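Local coordinates for protein alpha-fucosidase (Bifidobacterium bifidum, PDB 2EAB) that probably removes alpha-1,2-linked L-fucose from glycans by hydrolysis, this chain being the catalytic part of a longer, probably membrane-anchored, calcium-binding protein, at residues A[18-23]-A[160-165]; A[25-30]-A[64-69]; A[188-193]-A[317-322]; A[334-339]-A[371-376]; A[378-383]-A[435-440]. All coordinates share one frame; numbering follows the deposited sequence.

Interactions 1 and 2 lie within the N-terminal beta domain, interactions 4 and 5 within the helical catalytic domain, and interaction 3 packs a helix that follows the beta domain against its sheet. Interaction 2 is nested in the chain loop that interaction 1 closes, their centres 16 Å apart. The domains meet, among other places, where Leu160 and Leu162 of interaction 1 pack on Tyr378 and Tyr381 of interaction 5. Interactions 4 and 5 share helix 365-386, and Val334 of the first touches Arg380 and Ala435 of the second. In interaction 5 the side chain of Thr383 is about 10 Å from a bound calcium ion and about 5 Å from that of its ligand Ser386.

Interaction 1: residues A[18-23]-A[160-165]; sequences DWLWYK and LNLSKG
Leu20 and Leu160 form an antiparallel hydrogen-bonded pair: Leu20 N gives to Leu160 O (3.0 Å) and Leu160 N to Leu20 O (2.8 Å). Leu162 N adds a bond to Asp18 O, and the short Ser163 side chain supplies the next acceptor, OG taking Asp18 N almost straight on (2.9 Å, 174°). Among apolar groups, Leu20 CD1 meets Leu162 CD2 at 3.6 Å. Asn161, with CG opposite its backbone N (chi1 -172°), sets its amide against the pyrrole edge of Trp19, the planes 60° apart; ND2 and NE1, both donors, do not bond; ND2 bonds to Asp17 OD2. Asn161 OD1 accepts from Lys164 N (3.1 Å) in an Asx motif that turns the chain after the strand. A leucine in place of Asn161 would probably leave Lys164 N and Asp17 without this partner and slacken the turn. Strand 19-22 edges the large antiparallel sheet; Leu160 and Leu162 press on Tyr378 and Tyr381 of helix 365-386, while the Asp18 carboxylate binds Tyr331 and Lys377.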
# COMPACT_ATOMS: atom_id res chain seq x y z
N ASP A 18 -4.92 -22.35 -0.94
CA ASP A 18 -3.63 -21.85 -0.47
C ASP A 18 -3.68 -21.64 1.04
O ASP A 18 -4.51 -20.87 1.52
CB ASP A 18 -3.28 -20.52 -1.15
CG ASP A 18 -3.24 -20.63 -2.67
OD1 ASP A 18 -2.71 -21.63 -3.20
OD2 ASP A 18 -3.74 -19.70 -3.33
N TRP A 19 -2.79 -22.31 1.77
CA TRP A 19 -2.75 -22.23 3.22
C TRP A 19 -1.40 -21.77 3.75
O TRP A 19 -0.35 -22.22 3.29
CB TRP A 19 -2.97 -23.61 3.83
CG TRP A 19 -4.36 -24.15 3.85
CD1 TRP A 19 -5.44 -23.70 3.15
CD2 TRP A 19 -4.80 -25.29 4.58
NE1 TRP A 19 -6.54 -24.48 3.43
CE2 TRP A 19 -6.17 -25.47 4.30
CE3 TRP A 19 -4.16 -26.18 5.46
CZ2 TRP A 19 -6.92 -26.50 4.87
CZ3 TRP A 19 -4.91 -27.20 6.02
CH2 TRP A 19 -6.27 -27.35 5.73
N LEU A 20 -1.44 -20.89 4.75
CA LEU A 20 -0.36 -20.80 5.73
C LEU A 20 -0.82 -21.72 6.86
O LEU A 20 -1.96 -21.64 7.28
CB LEU A 20 -0.20 -19.39 6.28
CG LEU A 20 0.43 -18.30 5.42
CD1 LEU A 20 -0.48 -17.86 4.31
CD2 LEU A 20 0.79 -17.10 6.28
N TRP A 21 0.06 -22.59 7.34
CA TRP A 21 -0.34 -23.53 8.39
C TRP A 21 0.79 -23.89 9.35
O TRP A 21 1.97 -23.81 9.01
CB TRP A 21 -1.02 -24.76 7.79
CG TRP A 21 -0.13 -25.63 6.97
CD1 TRP A 21 0.29 -25.40 5.69
CD2 TRP A 21 0.43 -26.88 7.37
NE1 TRP A 21 1.09 -26.44 5.27
CE2 TRP A 21 1.19 -27.36 6.28
CE3 TRP A 21 0.37 -27.65 8.54
CZ2 TRP A 21 1.89 -28.58 6.33
CZ3 TRP A 21 1.06 -28.86 8.59
CH2 TRP A 21 1.81 -29.30 7.49
N TYR A 22 0.40 -24.26 10.57
CA TYR A 22 1.32 -24.43 11.69
C TYR A 22 0.84 -25.56 12.58
O TYR A 22 -0.35 -25.74 12.78
CB TYR A 22 1.43 -23.13 12.51
CG TYR A 22 1.74 -21.94 11.63
CD1 TYR A 22 3.05 -21.50 11.47
CD2 TYR A 22 0.73 -21.30 10.92
CE1 TYR A 22 3.34 -20.44 10.63
CE2 TYR A 22 1.01 -20.25 10.07
CZ TYR A 22 2.31 -19.82 9.93
OH TYR A 22 2.57 -18.78 9.08
N LYS A 23 1.80 -26.30 13.13
CA LYS A 23 1.52 -27.46 13.96
C LYS A 23 1.48 -27.13 15.46
O LYS A 23 1.43 -28.03 16.30
CB LYS A 23 2.55 -28.57 13.70
CG LYS A 23 2.53 -29.11 12.27
CD LYS A 23 3.43 -30.33 12.14
CE LYS A 23 3.32 -30.94 10.75
NZ LYS A 23 3.99 -32.28 10.69
N LEU A 160 -4.37 -20.48 7.97
CA LEU A 160 -5.05 -19.38 7.32
C LEU A 160 -5.27 -19.80 5.88
O LEU A 160 -4.31 -20.02 5.14
CB LEU A 160 -4.22 -18.09 7.40
CG LEU A 160 -4.88 -16.82 6.87
CD1 LEU A 160 -6.11 -16.44 7.69
CD2 LEU A 160 -3.88 -15.67 6.85
N ASN A 161 -6.54 -19.95 5.53
CA ASN A 161 -6.92 -20.32 4.18
C ASN A 161 -7.07 -19.05 3.36
O ASN A 161 -8.09 -18.37 3.45
CB ASN A 161 -8.21 -21.13 4.20
CG ASN A 161 -8.56 -21.72 2.85
OD1 ASN A 161 -8.19 -21.18 1.81
ND2 ASN A 161 -9.27 -22.84 2.86
N LEU A 162 -6.05 -18.75 2.56
CA LEU A 162 -6.04 -17.52 1.77
C LEU A 162 -7.11 -17.56 0.68
O LEU A 162 -7.62 -16.52 0.28
CB LEU A 162 -4.67 -17.29 1.13
CG LEU A 162 -3.42 -17.27 2.01
CD1 LEU A 162 -2.21 -16.91 1.15
CD2 LEU A 162 -3.56 -16.28 3.16
N SER A 163 -7.44 -18.76 0.22
CA SER A 163 -8.41 -18.94 -0.86
C SER A 163 -9.85 -18.67 -0.42
O SER A 163 -10.65 -18.14 -1.19
CB SER A 163 -8.30 -20.35 -1.44
OG SER A 163 -6.98 -20.60 -1.89
N LYS A 164 -10.16 -19.06 0.81
CA LYS A 164 -11.51 -18.91 1.35
C LYS A 164 -11.63 -17.73 2.32
O LYS A 164 -12.73 -17.40 2.76
CB LYS A 164 -11.97 -20.22 2.01
CG LYS A 164 -12.33 -21.31 1.00
CD LYS A 164 -12.82 -22.59 1.66
CE LYS A 164 -13.42 -23.55 0.64
NZ LYS A 164 -12.47 -23.91 -0.46
N GLY A 165 -10.51 -17.10 2.64
CA GLY A 165 -10.50 -15.95 3.54
C GLY A 165 -10.97 -16.27 4.95
O GLY A 165 -11.81 -15.56 5.50

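Interaction 2: residues A[25-30]-A[64-69]; sequences PASQTD and WGEVSR
The Trp64 indole meets Ala26 obliquely, the methyl CB lying 3.7 Å from ring atom CE3, while OE2 of Glu66 sits in the ring plane at its edge. The second flat group, the Glu66 carboxylate, turns both oxygens to Ser27. Ser27 N donates to Glu66 OE2 on the syn lone pair (2.9 Å), and Ser27 OG gives its proton to Glu66 OE1 at 2.6 Å, on the syn side and 16° out of the carboxylate plane. A chi1 of 63° sets Ser27 OG beside the backbone N-H, so the two donors can meet the two oxygens. Glu66 is bent at its second torsion (-57°), which folds the acid back toward the partner loop; glutamate has the reach and the paired acceptors this needs. Pro25 CB packs against Glu66 OE1 at 3.6 Å and against Gly65 O. Ala26 N bonds to Trp64 O (3.0 Å). Two amides at the start of the 3-10 segment 26-28 are thus satisfied from outside it, and the negative carboxylate probably suits that end. Gly65 takes a left-handed backbone conformation that a residue with a CB adopts less readily. Segment 64-69 links strands 59-63 and 69-76, and segment 25-30 follows strand 19-22 of the other sheet, so the contact ties the two layers of the beta sandwich; helix 42-50 flanks it, with Thr50 on Ala26 and Arg46 on Trp64.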
# COMPACT_ATOMS: atom_id res chain seq x y z
N PRO A 25 0.31 -23.64 18.46
CA PRO A 25 -0.21 -22.28 18.71
C PRO A 25 0.82 -21.18 18.51
O PRO A 25 2.02 -21.43 18.51
CB PRO A 25 -0.61 -22.32 20.19
CG PRO A 25 -0.01 -23.56 20.75
CD PRO A 25 0.09 -24.52 19.62
N ALA A 26 0.33 -19.94 18.38
CA ALA A 26 1.19 -18.77 18.29
C ALA A 26 2.23 -18.73 19.41
O ALA A 26 3.40 -18.45 19.16
CB ALA A 26 0.36 -17.49 18.29
N SER A 27 1.80 -19.02 20.64
CA SER A 27 2.68 -19.00 21.81
C SER A 27 3.89 -19.94 21.70
O SER A 27 4.90 -19.73 22.37
CB SER A 27 1.90 -19.33 23.08
OG SER A 27 1.37 -20.65 23.02
N GLN A 28 3.77 -20.95 20.85
CA GLN A 28 4.82 -21.95 20.67
C GLN A 28 5.51 -21.85 19.30
O GLN A 28 6.31 -22.72 18.94
CB GLN A 28 4.26 -23.36 20.87
CG GLN A 28 3.77 -23.64 22.28
CD GLN A 28 3.28 -25.07 22.46
OE1 GLN A 28 2.59 -25.61 21.60
NE2 GLN A 28 3.62 -25.68 23.59
N THR A 29 5.20 -20.79 18.56
CA THR A 29 5.75 -20.56 17.23
C THR A 29 6.96 -19.63 17.32
O THR A 29 6.98 -18.72 18.15
CB THR A 29 4.66 -19.98 16.29
OG1 THR A 29 3.54 -20.88 16.23
CG2 THR A 29 5.19 -19.75 14.88
N ASP A 30 7.95 -19.87 16.47
CA ASP A 30 9.19 -19.11 16.45
C ASP A 30 8.94 -17.61 16.29
O ASP A 30 8.36 -17.17 15.29
CB ASP A 30 10.10 -19.61 15.32
CG ASP A 30 11.52 -19.06 15.39
OD1 ASP A 30 11.69 -17.83 15.40
OD2 ASP A 30 12.46 -19.88 15.40
N TRP A 64 -4.51 -16.28 17.42
CA TRP A 64 -3.40 -16.92 18.11
C TRP A 64 -3.49 -18.45 18.06
O TRP A 64 -2.48 -19.13 17.92
CB TRP A 64 -3.31 -16.43 19.56
CG TRP A 64 -2.98 -14.96 19.72
CD1 TRP A 64 -3.75 -13.89 19.35
CD2 TRP A 64 -1.79 -14.41 20.30
NE1 TRP A 64 -3.12 -12.71 19.66
CE2 TRP A 64 -1.91 -13.00 20.25
CE3 TRP A 64 -0.63 -14.96 20.86
CZ2 TRP A 64 -0.92 -12.14 20.73
CZ3 TRP A 64 0.36 -14.11 21.34
CH2 TRP A 64 0.20 -12.71 21.27
N GLY A 65 -4.70 -18.98 18.18
CA GLY A 65 -4.92 -20.43 18.15
C GLY A 65 -4.46 -21.13 19.42
O GLY A 65 -4.02 -22.28 19.37
N GLU A 66 -4.57 -20.44 20.55
CA GLU A 66 -4.20 -21.04 21.83
C GLU A 66 -5.19 -22.12 22.23
O GLU A 66 -6.37 -22.04 21.92
CB GLU A 66 -4.07 -19.98 22.93
CG GLU A 66 -3.07 -18.87 22.60
CD GLU A 66 -1.67 -19.39 22.33
OE1 GLU A 66 -1.22 -20.30 23.06
OE2 GLU A 66 -1.02 -18.89 21.38
N VAL A 67 -4.70 -23.14 22.93
CA VAL A 67 -5.52 -24.30 23.28
C VAL A 67 -6.64 -23.93 24.25
O VAL A 67 -7.82 -24.15 23.96
CB VAL A 67 -4.66 -25.47 23.82
CG1 VAL A 67 -5.54 -26.57 24.42
CG2 VAL A 67 -3.78 -26.05 22.72
N SER A 68 -6.28 -23.37 25.41
CA SER A 68 -7.27 -23.09 26.45
C SER A 68 -7.77 -21.65 26.42
O SER A 68 -8.96 -21.41 26.25
CB SER A 68 -6.73 -23.46 27.83
OG SER A 68 -7.75 -23.35 28.80
N ARG A 69 -6.87 -20.69 26.60
CA ARG A 69 -7.29 -19.29 26.55
C ARG A 69 -7.02 -18.74 25.16
O ARG A 69 -6.00 -18.10 24.89
CB ARG A 69 -6.62 -18.45 27.65
CG ARG A 69 -7.19 -17.04 27.76
CD ARG A 69 -6.88 -16.41 29.11
NE ARG A 69 -7.06 -14.95 29.10
CZ ARG A 69 -8.21 -14.33 29.34
NH1 ARG A 69 -9.33 -15.01 29.59
NH2 ARG A 69 -8.25 -13.00 29.32

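Interaction 3: residues A[188-193]-A[317-322]; sequences DNVMVA and TAVKKA
Val319 carries the dry, apolar side of this contact, pointing from helix 316-331 into the strand that holds Val190 and Val192. Val319 CG1, anti to the backbone N (chi1 170°), lies 3.9 Å from Val192 CG2, its closer partner, and 4.3 Å from the more distant Val190 CG1. Alternate residues of strand 190-197 face the helix, so two branched valines two residues apart on the same face receive one branched valine; such short, stiff side chains fill the seam. Phe183 of the neighbouring strand also packs on Val192 and Val319, and Val190 leans on Val307 and Ala311 of helix 297-314. The other side, at the partly exposed Asp188, is bridged by water. Asp188 stands before the strand, where Asn189 and Val190 form a G1 bulge opposite Ser185. Asp188 OD2 lies against Val319 CG2 (4.0 Å) and CA and Ala322 CB (4.1 Å), and no direct hydrogen bond joins the segments. A water does the joining instead, donating one proton to Asp188 OD2 (2.6 Å) and the other to Val319 O (2.7 Å). The carboxylate and the helix carbonyl are both acceptors and could not bond to each other, so a double donor is the natural mediator. With OD1 in a salt bridge to Lys314, each Asp188 oxygen has a partner, and its charge is probably balanced; the chemistry is that of an apolar seam with one water-bridged acidic end.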
# COMPACT_ATOMS: atom_id res chain seq x y z
N ASP A 188 -21.79 -8.87 4.76
CA ASP A 188 -22.62 -8.79 5.96
C ASP A 188 -21.97 -8.00 7.09
O ASP A 188 -22.52 -7.89 8.19
CB ASP A 188 -23.04 -10.19 6.41
CG ASP A 188 -24.10 -10.78 5.49
OD1 ASP A 188 -25.17 -10.16 5.35
OD2 ASP A 188 -23.84 -11.84 4.88
N ASN A 189 -20.80 -7.42 6.79
CA ASN A 189 -20.13 -6.47 7.68
C ASN A 189 -19.96 -6.98 9.11
O ASN A 189 -20.21 -6.26 10.08
CB ASN A 189 -20.86 -5.13 7.67
CG ASN A 189 -20.00 -4.02 8.22
OD1 ASN A 189 -18.77 -4.08 8.12
ND2 ASN A 189 -20.63 -3.01 8.80
N VAL A 190 -19.51 -8.23 9.23
CA VAL A 190 -19.54 -8.91 10.51
C VAL A 190 -18.43 -9.93 10.61
O VAL A 190 -18.05 -10.55 9.61
CB VAL A 190 -20.94 -9.56 10.76
CG1 VAL A 190 -21.20 -10.73 9.80
CG2 VAL A 190 -21.12 -10.00 12.21
N MET A 191 -17.89 -10.09 11.82
CA MET A 191 -16.90 -11.12 12.11
C MET A 191 -17.63 -12.33 12.68
O MET A 191 -18.54 -12.19 13.51
CB MET A 191 -15.86 -10.58 13.09
CG MET A 191 -14.80 -11.58 13.51
SD MET A 191 -13.55 -10.86 14.59
CE MET A 191 -12.72 -9.72 13.49
N VAL A 192 -17.23 -13.51 12.24
CA VAL A 192 -17.86 -14.76 12.65
C VAL A 192 -16.81 -15.65 13.28
O VAL A 192 -15.71 -15.81 12.74
CB VAL A 192 -18.53 -15.46 11.44
CG1 VAL A 192 -19.04 -16.85 11.82
CG2 VAL A 192 -19.67 -14.62 10.89
N ALA A 193 -17.14 -16.21 14.44
CA ALA A 193 -16.37 -17.29 15.04
C ALA A 193 -17.27 -18.50 15.21
O ALA A 193 -18.26 -18.45 15.95
CB ALA A 193 -15.78 -16.86 16.38
N THR A 317 -24.62 -20.62 7.78
CA THR A 317 -24.41 -21.18 6.45
C THR A 317 -24.46 -20.10 5.36
O THR A 317 -23.56 -20.02 4.51
CB THR A 317 -25.42 -22.32 6.15
OG1 THR A 317 -25.27 -23.34 7.13
CG2 THR A 317 -25.18 -22.91 4.76
N ALA A 318 -25.49 -19.27 5.41
CA ALA A 318 -25.68 -18.21 4.42
C ALA A 318 -24.61 -17.11 4.52
O ALA A 318 -24.13 -16.62 3.50
CB ALA A 318 -27.07 -17.61 4.54
N VAL A 319 -24.27 -16.72 5.75
CA VAL A 319 -23.24 -15.70 5.98
C VAL A 319 -21.88 -16.20 5.48
O VAL A 319 -21.14 -15.46 4.81
CB VAL A 319 -23.18 -15.25 7.46
CG1 VAL A 319 -21.95 -14.38 7.74
CG2 VAL A 319 -24.45 -14.50 7.83
N LYS A 320 -21.55 -17.46 5.78
CA LYS A 320 -20.31 -18.06 5.31
C LYS A 320 -20.25 -18.15 3.79
O LYS A 320 -19.23 -17.80 3.19
CB LYS A 320 -20.09 -19.44 5.94
CG LYS A 320 -18.80 -20.12 5.50
CD LYS A 320 -18.58 -21.42 6.25
CE LYS A 320 -17.37 -22.16 5.72
NZ LYS A 320 -17.07 -23.38 6.52
N LYS A 321 -21.34 -18.60 3.17
CA LYS A 321 -21.40 -18.71 1.71
C LYS A 321 -21.17 -17.36 1.03
O LYS A 321 -20.34 -17.25 0.13
CB LYS A 321 -22.74 -19.30 1.25
CG LYS A 321 -22.84 -19.46 -0.27
CD LYS A 321 -24.23 -19.88 -0.71
CE LYS A 321 -24.29 -20.12 -2.21
NZ LYS A 321 -24.15 -18.87 -3.01
N ALA A 322 -21.90 -16.35 1.48
CA ALA A 322 -21.77 -15.00 0.93
C ALA A 322 -20.36 -14.46 1.12
O ALA A 322 -19.82 -13.79 0.22
CB ALA A 322 -22.79 -14.07 1.55
O HOH W 1 -21.43 -12.82 4.39

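Interaction 4: residues A[334-339]-A[371-376]; sequences VKIDLG and LETLVY
Ile336 and Thr373 mark the closest backbone approach of segments 334-339 and 371-376, their CA atoms 7.3 Å apart, and no hydrogen bond joins the two. The alternation through the strand and its flanking residues turns Val334, Ile336 and Leu338 to the helix and Lys335 and Asp337 away from it, so apolar residues suit the first set and charged ones the second. Thr373 and Tyr376, three residues apart and so on one side of the helix, receive them. Leu338 CD1 reaches Thr373 CG2 at 3.7 Å, the two side chains running past each other in opposite directions. Thr373 can offer this methyl because its OG1, between the backbone N and carbonyl carbon (chi1 59°), bonds back to Arg369 O. Strand 335-337 is an edge strand of an antiparallel sheet made mostly from the C-terminal domain, with strand 812-819 beside it, and it ends in an Asx turn in which Asp337 OD1 accepts from Gly339 N (3.0 Å). Ile336 CG2 comes obliquely to the Tyr376 ring, 4.1 Å from CD2. Val334 CG1 approaches the same ring at its edge, near the plane, 3.6 Å from Tyr376 OH; the hydroxyl bonds to Asp777 of helix 767-780.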
# COMPACT_ATOMS: atom_id res chain seq x y z
N VAL A 334 -6.31 -14.15 -9.92
CA VAL A 334 -4.93 -14.39 -10.29
C VAL A 334 -4.52 -15.80 -9.87
O VAL A 334 -4.78 -16.22 -8.75
CB VAL A 334 -3.97 -13.35 -9.65
CG1 VAL A 334 -2.51 -13.71 -9.89
CG2 VAL A 334 -4.26 -11.95 -10.18
N LYS A 335 -3.89 -16.52 -10.80
CA LYS A 335 -3.30 -17.81 -10.49
C LYS A 335 -1.85 -17.79 -10.96
O LYS A 335 -1.53 -17.18 -11.98
CB LYS A 335 -4.06 -18.94 -11.18
CG LYS A 335 -5.51 -19.08 -10.74
CD LYS A 335 -5.59 -19.60 -9.30
CE LYS A 335 -6.96 -19.39 -8.70
NZ LYS A 335 -7.04 -20.02 -7.35
N ILE A 336 -0.98 -18.45 -10.20
CA ILE A 336 0.43 -18.49 -10.54
C ILE A 336 0.99 -19.88 -10.23
O ILE A 336 0.80 -20.41 -9.13
CB ILE A 336 1.24 -17.35 -9.85
CG1 ILE A 336 2.70 -17.35 -10.33
CG2 ILE A 336 1.13 -17.42 -8.31
CD1 ILE A 336 3.48 -16.10 -9.96
N ASP A 337 1.65 -20.47 -11.23
CA ASP A 337 2.24 -21.79 -11.09
C ASP A 337 3.71 -21.74 -11.47
O ASP A 337 4.06 -21.62 -12.65
CB ASP A 337 1.50 -22.83 -11.94
CG ASP A 337 1.88 -24.27 -11.60
OD1 ASP A 337 2.81 -24.50 -10.79
OD2 ASP A 337 1.24 -25.19 -12.14
N LEU A 338 4.56 -21.84 -10.45
CA LEU A 338 6.00 -21.88 -10.65
C LEU A 338 6.58 -23.25 -10.30
O LEU A 338 7.80 -23.41 -10.23
CB LEU A 338 6.69 -20.79 -9.82
CG LEU A 338 6.30 -19.33 -10.09
CD1 LEU A 338 7.10 -18.42 -9.19
CD2 LEU A 338 6.49 -18.96 -11.56
N GLY A 339 5.70 -24.22 -10.08
CA GLY A 339 6.12 -25.57 -9.71
C GLY A 339 6.12 -25.80 -8.21
O GLY A 339 6.78 -26.73 -7.72
N LEU A 371 7.20 -21.06 -0.96
CA LEU A 371 7.33 -19.85 -0.14
C LEU A 371 7.20 -18.58 -0.99
O LEU A 371 6.51 -17.63 -0.60
CB LEU A 371 8.63 -19.84 0.67
CG LEU A 371 8.70 -18.73 1.73
CD1 LEU A 371 7.59 -18.86 2.76
CD2 LEU A 371 10.05 -18.69 2.42
N GLU A 372 7.84 -18.57 -2.15
CA GLU A 372 7.79 -17.40 -3.04
C GLU A 372 6.36 -17.11 -3.51
O GLU A 372 5.91 -15.96 -3.47
CB GLU A 372 8.75 -17.60 -4.21
CG GLU A 372 10.21 -17.58 -3.77
CD GLU A 372 11.16 -18.32 -4.70
OE1 GLU A 372 10.77 -18.67 -5.84
OE2 GLU A 372 12.32 -18.54 -4.28
N THR A 373 5.64 -18.14 -3.94
CA THR A 373 4.26 -17.93 -4.38
C THR A 373 3.30 -17.65 -3.23
O THR A 373 2.34 -16.91 -3.40
CB THR A 373 3.73 -19.08 -5.28
OG1 THR A 373 3.79 -20.32 -4.57
CG2 THR A 373 4.54 -19.17 -6.57
N LEU A 374 3.56 -18.23 -2.05
CA LEU A 374 2.74 -17.91 -0.89
C LEU A 374 2.87 -16.46 -0.47
O LEU A 374 1.86 -15.80 -0.22
CB LEU A 374 3.07 -18.81 0.30
CG LEU A 374 2.47 -20.22 0.36
CD1 LEU A 374 2.99 -20.95 1.58
CD2 LEU A 374 0.94 -20.19 0.35
N VAL A 375 4.10 -15.96 -0.41
CA VAL A 375 4.32 -14.55 -0.07
C VAL A 375 3.65 -13.64 -1.11
O VAL A 375 2.98 -12.67 -0.76
CB VAL A 375 5.81 -14.22 0.11
CG1 VAL A 375 6.03 -12.72 0.28
CG2 VAL A 375 6.37 -14.99 1.31
N TYR A 376 3.80 -13.99 -2.39
CA TYR A 376 3.14 -13.27 -3.47
C TYR A 376 1.63 -13.19 -3.23
O TYR A 376 1.02 -12.11 -3.27
CB TYR A 376 3.42 -13.92 -4.83
CG TYR A 376 2.57 -13.30 -5.91
CD1 TYR A 376 2.94 -12.09 -6.49
CD2 TYR A 376 1.36 -13.88 -6.30
CE1 TYR A 376 2.14 -11.50 -7.46
CE2 TYR A 376 0.55 -13.29 -7.26
CZ TYR A 376 0.95 -12.09 -7.83
OH TYR A 376 0.14 -11.51 -8.77

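Interaction 5: residues A[378-383]-A[435-440]; sequences YGRYLT and ANMGEL
Arg380 grips the carbonyl of Ala435 side-on, with NE and NH2 both bonded to the one oxygen. The Arg380 NE to Ala435 O bond measures 2.9 Å and falls on a lone pair; NH2 reaches Ala435 O at 3.0 Å, nearly along the C=O axis. For both bonds Ala435 O stays within 7° of the guanidinium plane, the group set edge-on by a bend at the third torsion (70°). NH1 bonds to Tyr331 O, and NH2 has a second acceptor in Ile330 O. An arginine therefore satisfies three main-chain carbonyls of two separate chain pieces, something a shorter base could hardly do. A methionine in its place would probably take these donors from Ala435 O, Tyr331 O and Ile330 O and let the 435-440 loop shift. Met437 lays its SD over one face of the guanidinium and comes within 3.5 Å of Arg380 O. Met437 CE touches Thr383 OG1 (3.5 Å), a hydroxyl that is satisfied within the helix by donating to Gly379 O (2.9 Å). Thr383 CG2 packs on Leu440 CD1 at 3.8 Å, where the beta-branched residue offers a methyl to the loop and keeps its oxygen for the helix. Asn436 ND2 is taken by Gly816 O. The setting fits the (alpha/alpha)6 barrel expected of family 95 catalytic domains: a helix bound to the loop between two others, near the calcium ligand Ser386.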
# COMPACT_ATOMS: atom_id res chain seq x y z
N TYR A 378 -0.06 -13.75 -0.56
CA TYR A 378 -0.39 -13.10 0.72
C TYR A 378 -0.58 -11.60 0.54
O TYR A 378 -1.44 -11.01 1.20
CB TYR A 378 0.73 -13.35 1.72
CG TYR A 378 0.39 -13.29 3.20
CD1 TYR A 378 -0.85 -13.72 3.71
CD2 TYR A 378 1.35 -12.86 4.11
CE1 TYR A 378 -1.10 -13.70 5.09
CE2 TYR A 378 1.11 -12.84 5.47
CZ TYR A 378 -0.10 -13.26 5.96
OH TYR A 378 -0.31 -13.26 7.32
N GLY A 379 0.21 -10.98 -0.33
CA GLY A 379 0.08 -9.55 -0.59
C GLY A 379 -1.28 -9.23 -1.18
O GLY A 379 -1.86 -8.18 -0.89
N ARG A 380 -1.79 -10.13 -2.02
CA ARG A 380 -3.13 -9.97 -2.56
C ARG A 380 -4.17 -10.17 -1.45
O ARG A 380 -5.05 -9.34 -1.26
CB ARG A 380 -3.37 -10.92 -3.73
CG ARG A 380 -2.46 -10.64 -4.92
CD ARG A 380 -2.84 -11.43 -6.17
NE ARG A 380 -4.08 -10.96 -6.76
CZ ARG A 380 -5.26 -11.56 -6.62
NH1 ARG A 380 -5.38 -12.68 -5.91
NH2 ARG A 380 -6.33 -11.06 -7.22
N TYR A 381 -4.02 -11.27 -0.70
CA TYR A 381 -4.89 -11.56 0.43
C TYR A 381 -5.00 -10.38 1.40
O TYR A 381 -6.09 -10.00 1.82
CB TYR A 381 -4.37 -12.81 1.17
CG TYR A 381 -5.11 -13.06 2.46
CD1 TYR A 381 -6.30 -13.77 2.47
CD2 TYR A 381 -4.62 -12.55 3.67
CE1 TYR A 381 -6.99 -13.98 3.66
CE2 TYR A 381 -5.31 -12.76 4.86
CZ TYR A 381 -6.49 -13.47 4.84
OH TYR A 381 -7.17 -13.67 6.02
N LEU A 382 -3.85 -9.79 1.74
CA LEU A 382 -3.79 -8.72 2.73
C LEU A 382 -4.46 -7.44 2.23
O LEU A 382 -4.95 -6.65 3.04
CB LEU A 382 -2.35 -8.44 3.17
CG LEU A 382 -1.70 -9.55 4.01
CD1 LEU A 382 -0.21 -9.27 4.14
CD2 LEU A 382 -2.36 -9.69 5.39
N THR A 383 -4.48 -7.25 0.91
CA THR A 383 -5.22 -6.15 0.32
C THR A 383 -6.72 -6.35 0.55
O THR A 383 -7.42 -5.43 0.99
CB THR A 383 -4.95 -6.00 -1.20
OG1 THR A 383 -3.54 -5.89 -1.44
CG2 THR A 383 -5.63 -4.75 -1.74
N ALA A 435 -2.19 -6.71 -10.00
CA ALA A 435 -2.66 -7.98 -9.45
C ALA A 435 -4.18 -8.10 -9.42
O ALA A 435 -4.73 -8.93 -8.68
CB ALA A 435 -2.04 -8.23 -8.07
N ASN A 436 -4.87 -7.31 -10.24
CA ASN A 436 -6.31 -7.48 -10.50
C ASN A 436 -7.18 -7.29 -9.25
O ASN A 436 -8.04 -8.11 -8.94
CB ASN A 436 -6.57 -8.84 -11.16
CG ASN A 436 -7.78 -8.83 -12.08
OD1 ASN A 436 -8.67 -7.98 -11.98
ND2 ASN A 436 -7.82 -9.79 -13.00
N MET A 437 -6.94 -6.18 -8.55
CA MET A 437 -7.74 -5.80 -7.39
C MET A 437 -8.09 -4.32 -7.47
O MET A 437 -8.17 -3.64 -6.44
CB MET A 437 -6.97 -6.08 -6.09
CG MET A 437 -6.54 -7.53 -5.93
SD MET A 437 -5.63 -7.85 -4.41
CE MET A 437 -4.14 -6.89 -4.69
N GLY A 438 -8.33 -3.82 -8.68
CA GLY A 438 -8.44 -2.38 -8.92
C GLY A 438 -9.50 -1.68 -8.08
O GLY A 438 -9.29 -0.54 -7.63
N GLU A 439 -10.63 -2.34 -7.84
CA GLU A 439 -11.69 -1.73 -7.05
C GLU A 439 -11.25 -1.44 -5.62
O GLU A 439 -11.82 -0.58 -4.94
CB GLU A 439 -12.95 -2.60 -7.06
CG GLU A 439 -12.81 -3.93 -6.36
CD GLU A 439 -12.47 -5.09 -7.27
OE1 GLU A 439 -11.70 -4.90 -8.24
OE2 GLU A 439 -13.00 -6.19 -7.02
N LEU A 440 -10.23 -2.16 -5.16
CA LEU A 440 -9.76 -2.03 -3.78
C LEU A 440 -8.90 -0.79 -3.58
O LEU A 440 -8.52 -0.47 -2.45
CB LEU A 440 -9.05 -3.30 -3.33
CG LEU A 440 -9.82 -4.62 -3.49
CD1 LEU A 440 -9.15 -5.73 -2.72
CD2 LEU A 440 -11.27 -4.49 -3.06